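Local coordinates for protein ATP-dependent DNA helicase (Mycobacterium smegmatis, PDB 5V9X) that unwinds RNA:DNA hybrids as an ATP-dependent helicase that tracks 3'-to-5' along a single DNA strand, at residues A[173-178]-A[209-214]; A[466-471]-A[480-485]. All coordinates share one frame; numbering follows the deposited sequence.

Contact 1: A[173-178]-A[209-214]. With nucleotides of chain B.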
# COMPACT_ATOMS: atom_id res chain seq x y z
N MET A 173 12.92 13.66 -13.46
CA MET A 173 12.95 14.93 -14.19
C MET A 173 13.59 16.03 -13.35
O MET A 173 14.31 16.88 -13.88
CB MET A 173 11.54 15.32 -14.61
CG MET A 173 10.85 14.29 -15.48
SD MET A 173 9.25 14.87 -16.07
CE MET A 173 9.76 16.31 -17.02
N LEU A 174 13.34 16.03 -12.04
CA LEU A 174 13.96 17.01 -11.16
C LEU A 174 15.45 16.78 -11.00
O LEU A 174 16.16 17.69 -10.54
CB LEU A 174 13.27 16.99 -9.80
CG LEU A 174 11.82 17.47 -9.78
CD1 LEU A 174 11.14 17.07 -8.49
CD2 LEU A 174 11.77 18.98 -9.98
N THR A 175 15.95 15.60 -11.35
CA THR A 175 17.36 15.25 -11.24
C THR A 175 17.99 15.13 -12.62
O THR A 175 18.83 14.27 -12.88
CB THR A 175 17.53 13.97 -10.43
OG1 THR A 175 16.63 13.99 -9.32
CG2 THR A 175 18.95 13.84 -9.90
N SER A 176 17.58 16.01 -13.53
CA SER A 176 18.10 16.02 -14.89
C SER A 176 17.76 17.37 -15.51
O SER A 176 17.13 18.22 -14.88
CB SER A 176 17.54 14.86 -15.72
OG SER A 176 16.12 14.88 -15.73
N ALA A 177 18.17 17.55 -16.77
CA ALA A 177 17.87 18.78 -17.49
C ALA A 177 16.39 18.94 -17.79
O ALA A 177 15.97 20.02 -18.23
CB ALA A 177 18.68 18.84 -18.78
N ALA A 178 15.58 17.89 -17.57
CA ALA A 178 14.15 17.98 -17.82
C ALA A 178 13.45 18.93 -16.85
O ALA A 178 12.34 19.39 -17.15
CB ALA A 178 13.51 16.60 -17.74
N LEU A 209 8.32 17.43 -4.31
CA LEU A 209 7.48 18.61 -4.45
C LEU A 209 8.13 19.86 -3.87
O LEU A 209 7.95 20.96 -4.40
CB LEU A 209 6.12 18.36 -3.80
CG LEU A 209 5.26 17.27 -4.44
CD1 LEU A 209 3.94 17.11 -3.70
CD2 LEU A 209 5.02 17.56 -5.92
N GLU A 210 8.90 19.72 -2.78
CA GLU A 210 9.60 20.87 -2.24
C GLU A 210 10.75 21.29 -3.14
O GLU A 210 11.03 22.49 -3.30
CB GLU A 210 10.11 20.58 -0.83
CG GLU A 210 9.03 20.54 0.24
CD GLU A 210 8.28 21.85 0.37
OE1 GLU A 210 7.07 21.82 0.69
OE2 GLU A 210 8.89 22.92 0.16
N ARG A 211 11.44 20.32 -3.75
CA ARG A 211 12.45 20.65 -4.75
C ARG A 211 11.82 21.34 -5.95
O ARG A 211 12.44 22.22 -6.57
CB ARG A 211 13.19 19.38 -5.19
CG ARG A 211 14.05 18.77 -4.10
CD ARG A 211 14.58 17.40 -4.52
NE ARG A 211 15.28 17.45 -5.80
CZ ARG A 211 15.73 16.37 -6.43
NH1 ARG A 211 15.56 15.17 -5.91
NH2 ARG A 211 16.36 16.50 -7.59
N LEU A 212 10.59 20.96 -6.31
CA LEU A 212 9.87 21.68 -7.35
C LEU A 212 9.63 23.13 -6.95
O LEU A 212 9.97 24.05 -7.70
CB LEU A 212 8.54 20.98 -7.63
CG LEU A 212 7.59 21.67 -8.62
CD1 LEU A 212 8.15 21.63 -10.04
CD2 LEU A 212 6.20 21.06 -8.57
N ASP A 213 9.06 23.35 -5.76
CA ASP A 213 8.74 24.70 -5.31
C ASP A 213 9.95 25.62 -5.32
O ASP A 213 9.81 26.84 -5.45
CB ASP A 213 8.13 24.65 -3.91
CG ASP A 213 6.69 24.16 -3.91
OD1 ASP A 213 6.13 23.96 -5.01
OD2 ASP A 213 6.12 23.97 -2.81
N GLN A 214 11.16 25.06 -5.19
CA GLN A 214 12.37 25.87 -5.28
C GLN A 214 12.76 26.21 -6.71
O GLN A 214 13.64 27.05 -6.91
CB GLN A 214 13.53 25.16 -4.58
CG GLN A 214 13.38 25.09 -3.07
CD GLN A 214 12.99 26.42 -2.45
OE1 GLN A 214 12.04 26.50 -1.67
NE2 GLN A 214 13.72 27.48 -2.80
P DA B 13 20.49 14.64 -18.32
OP1 DA B 13 20.28 15.75 -17.37
OP2 DA B 13 19.66 14.55 -19.53
O5' DA B 13 22.02 14.62 -18.77
C5' DA B 13 22.99 14.00 -17.95
C4' DA B 13 24.22 13.64 -18.75
O4' DA B 13 24.00 12.41 -19.48
C3' DA B 13 24.64 14.68 -19.79
O3' DA B 13 26.05 14.74 -19.87
C2' DA B 13 24.03 14.13 -21.08
C1' DA B 13 24.18 12.63 -20.86
N9 DA B 13 23.19 11.84 -21.59
C8 DA B 13 22.00 12.28 -22.10
N7 DA B 13 21.31 11.34 -22.71
C5 DA B 13 22.10 10.21 -22.57
C6 DA B 13 21.93 8.88 -23.00
N6 DA B 13 20.85 8.46 -23.67
N1 DA B 13 22.90 8.00 -22.71
C2 DA B 13 23.98 8.43 -22.03
N3 DA B 13 24.25 9.65 -21.58
C4 DA B 13 23.26 10.50 -21.89
P DG B 12 15.78 9.72 -17.32
OP1 DG B 12 14.78 10.61 -16.69
OP2 DG B 12 15.45 9.03 -18.59
O5' DG B 12 17.11 10.56 -17.54
C5' DG B 12 17.85 10.98 -16.42
C4' DG B 12 19.29 11.23 -16.80
O4' DG B 12 19.88 10.00 -17.26
C3' DG B 12 19.47 12.25 -17.92
O3' DG B 12 20.35 13.27 -17.49
C2' DG B 12 20.05 11.45 -19.09
C1' DG B 12 20.66 10.24 -18.41
N9 DG B 12 20.62 9.03 -19.23
C8 DG B 12 19.58 8.62 -20.03
N7 DG B 12 19.82 7.49 -20.65
C5 DG B 12 21.10 7.13 -20.22
C6 DG B 12 21.88 6.01 -20.54
O6 DG B 12 21.61 5.07 -21.31
N1 DG B 12 23.11 6.03 -19.89
C2 DG B 12 23.53 7.02 -19.03
N2 DG B 12 24.75 6.87 -18.49
N3 DG B 12 22.80 8.08 -18.71
C4 DG B 12 21.60 8.07 -19.34
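Leu174 and Arg211 bury the largest areas here, the leucine turned toward helix 200-213 and the arginine extending toward the end of helix 167-174. The Arg211 chain bends at chi3 (54°), which lays its guanidinium beside Leu174 and Thr175. NH2 does the touching: it donates a hydrogen bond to Thr175 OG1 at 3.1 Å, fairly straight at 158°, with the hydroxyl oxygen at the edge of the guanidinium but tilted somewhat from its plane. CB of Leu174 lies over one face of the same group, 3.8 Å from NH2. The Thr175 hydroxyl also bonds Phe171 O, so it links the arginine to the last turn of helix 167-174. Leu174 sends CD2 to 4.5 Å from Leu212 CB, an apolar touch beside the polar one. Just beyond, the chain turns to the DNA: Ala177 N donates to OP1 of DA13 of chain B at 2.8 Å, and Ser176 CB lies near O3' of DG12 of chain B. Only Ser176 separates the threonine that takes the arginine's bond from the amide that holds the phosphate. Both segments belong to the DEAD/DEAH box helicase region; Leu212 also packs on Val188 of strand 187-191 in the parallel sheet, while helix 461-471 packs Ala470 against Thr175, and His467, Ala470 and Val471 against Arg211.

Contact 2: A[466-471]-A[480-485]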
# COMPACT_ATOMS: atom_id res chain seq x y z
N GLN A 466 18.91 10.07 -0.06
CA GLN A 466 18.77 9.87 -1.50
C GLN A 466 18.52 11.20 -2.21
O GLN A 466 19.18 11.51 -3.21
CB GLN A 466 17.64 8.88 -1.79
CG GLN A 466 17.39 8.65 -3.27
CD GLN A 466 16.30 7.63 -3.54
OE1 GLN A 466 15.45 7.83 -4.40
NE2 GLN A 466 16.33 6.53 -2.79
N HIS A 467 17.57 11.99 -1.71
CA HIS A 467 17.32 13.30 -2.30
C HIS A 467 18.55 14.19 -2.20
O HIS A 467 18.82 14.99 -3.11
CB HIS A 467 16.12 13.97 -1.63
CG HIS A 467 14.80 13.58 -2.22
ND1 HIS A 467 14.14 14.36 -3.15
CD2 HIS A 467 14.00 12.51 -2.01
CE1 HIS A 467 13.01 13.78 -3.50
NE2 HIS A 467 12.90 12.65 -2.82
N THR A 468 19.31 14.07 -1.11
CA THR A 468 20.48 14.91 -0.93
C THR A 468 21.51 14.67 -2.02
O THR A 468 22.16 15.61 -2.50
CB THR A 468 21.10 14.66 0.45
OG1 THR A 468 20.12 14.94 1.47
CG2 THR A 468 22.30 15.56 0.66
N VAL A 469 21.69 13.41 -2.44
CA VAL A 469 22.55 13.14 -3.58
C VAL A 469 21.94 13.71 -4.86
O VAL A 469 22.66 14.24 -5.72
CB VAL A 469 22.80 11.62 -3.71
CG1 VAL A 469 23.67 11.32 -4.94
CG2 VAL A 469 23.45 11.08 -2.45
N ALA A 470 20.62 13.64 -4.98
CA ALA A 470 19.96 14.04 -6.22
C ALA A 470 19.86 15.56 -6.36
O ALA A 470 20.04 16.09 -7.46
CB ALA A 470 18.56 13.42 -6.29
N VAL A 471 19.58 16.27 -5.26
CA VAL A 471 19.46 17.72 -5.34
C VAL A 471 20.80 18.36 -5.66
O VAL A 471 20.86 19.43 -6.28
CB VAL A 471 18.86 18.28 -4.03
CG1 VAL A 471 19.81 18.05 -2.86
CG2 VAL A 471 18.53 19.76 -4.18
N ASP A 480 22.23 25.00 4.22
CA ASP A 480 21.14 25.67 4.93
C ASP A 480 19.86 25.67 4.11
O ASP A 480 18.78 25.36 4.63
CB ASP A 480 21.55 27.11 5.28
CG ASP A 480 22.60 27.16 6.38
OD1 ASP A 480 22.59 26.27 7.25
OD2 ASP A 480 23.42 28.11 6.37
N ALA A 481 19.96 26.01 2.82
CA ALA A 481 18.77 26.05 1.97
C ALA A 481 18.15 24.67 1.81
O ALA A 481 16.92 24.53 1.81
CB ALA A 481 19.13 26.65 0.61
N TRP A 482 18.99 23.64 1.67
CA TRP A 482 18.46 22.28 1.57
C TRP A 482 17.77 21.87 2.87
O TRP A 482 16.74 21.19 2.84
CB TRP A 482 19.59 21.31 1.21
CG TRP A 482 19.18 19.86 1.10
CD1 TRP A 482 19.83 18.79 1.64
CD2 TRP A 482 18.04 19.34 0.39
NE1 TRP A 482 19.17 17.63 1.32
CE2 TRP A 482 18.07 17.93 0.56
CE3 TRP A 482 17.01 19.91 -0.35
CZ2 TRP A 482 17.10 17.10 -0.00
CZ3 TRP A 482 16.05 19.08 -0.90
CH2 TRP A 482 16.10 17.69 -0.72
N PHE A 483 18.31 22.30 4.01
CA PHE A 483 17.64 22.05 5.28
C PHE A 483 16.33 22.82 5.38
O PHE A 483 15.33 22.30 5.90
CB PHE A 483 18.57 22.40 6.44
CG PHE A 483 18.00 22.09 7.80
CD1 PHE A 483 17.79 20.77 8.19
CD2 PHE A 483 17.70 23.10 8.70
CE1 PHE A 483 17.27 20.48 9.44
CE2 PHE A 483 17.19 22.82 9.95
CZ PHE A 483 16.97 21.50 10.32
N ASP A 484 16.31 24.07 4.89
CA ASP A 484 15.10 24.87 4.95
C ASP A 484 13.99 24.26 4.11
O ASP A 484 12.81 24.30 4.49
CB ASP A 484 15.38 26.30 4.48
CG ASP A 484 16.29 27.05 5.43
OD1 ASP A 484 16.22 26.81 6.65
OD2 ASP A 484 17.09 27.89 4.95
N ALA A 485 14.34 23.69 2.95
CA ALA A 485 13.33 23.06 2.10
C ALA A 485 12.86 21.74 2.68
O ALA A 485 11.67 21.41 2.63
CB ALA A 485 13.88 22.86 0.69
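Trp482 carries the whole of the second helix's share of this contact, its indole reaching across to His467 and Thr468 on one turn of helix 461-471 and Val471 on the next. Asp480, two residues earlier, forms a salt bridge with Arg497. At Trp482 itself CG stands anti to the backbone N, which extends the ring from helix 479-488 toward the other helix. The indole N-H is used at once: NE1 donates to Thr468 OG1 at 2.9 Å, with an N-H...O angle of 160°, and the oxygen sits at the ring edge close to the indole plane. That hydroxyl also bonds Leu464 O one turn back, so two partners grip it. Farther round the same edge, CZ2 lies 3.7 Å from His467 CB; only the root of the histidine meets the indole, since its imidazole leads away to ring contacts with His204 and Phe171. Over one face comes Val471, whose CG1 stands 3.9 Å from the centroid of the six-membered ring and 12° off its normal, a CH-pi contact, while CG2 reaches CE3 at 4.1 Å. Phe483, next along, turns to Arg497 and Phe500; Phe500 also meets the Trp482 ring. The short segments' axes come no nearer than 12.0 Å and run at 130°, a wide separation that the Trp482 side chain bridges. Chemically, the contact joins an apolar cover over the indole face to a single directed bond at its edge. The bond satisfies the buried N-H and, with the valine above, should fix how the ring is rotated within this part of the Lhr winged-helix region.

In the fold
Contacts 1 and 2 lie side by side, their centres 11 Å apart, yet belong to different regions: 173-178 with 209-214 to the DEAD/DEAH box helicase region, 466-471 with 480-485 to the winged-helix region. Both are largely buried, although Val471 in contact 2 is partly exposed. They share no helix, but touch where Arg211 meets His467 and Ala470, and where Thr175 CG2 approaches Ala470 O at 3.5 Å. Each uses a threonine hydroxyl as acceptor, from a guanidinium in contact 1 and an indole in contact 2. Contact 1 borders directly on the DNA backbone; contact 2, whose nearest atom is about 9 Å from the bound nucleic acid, is more aromatic.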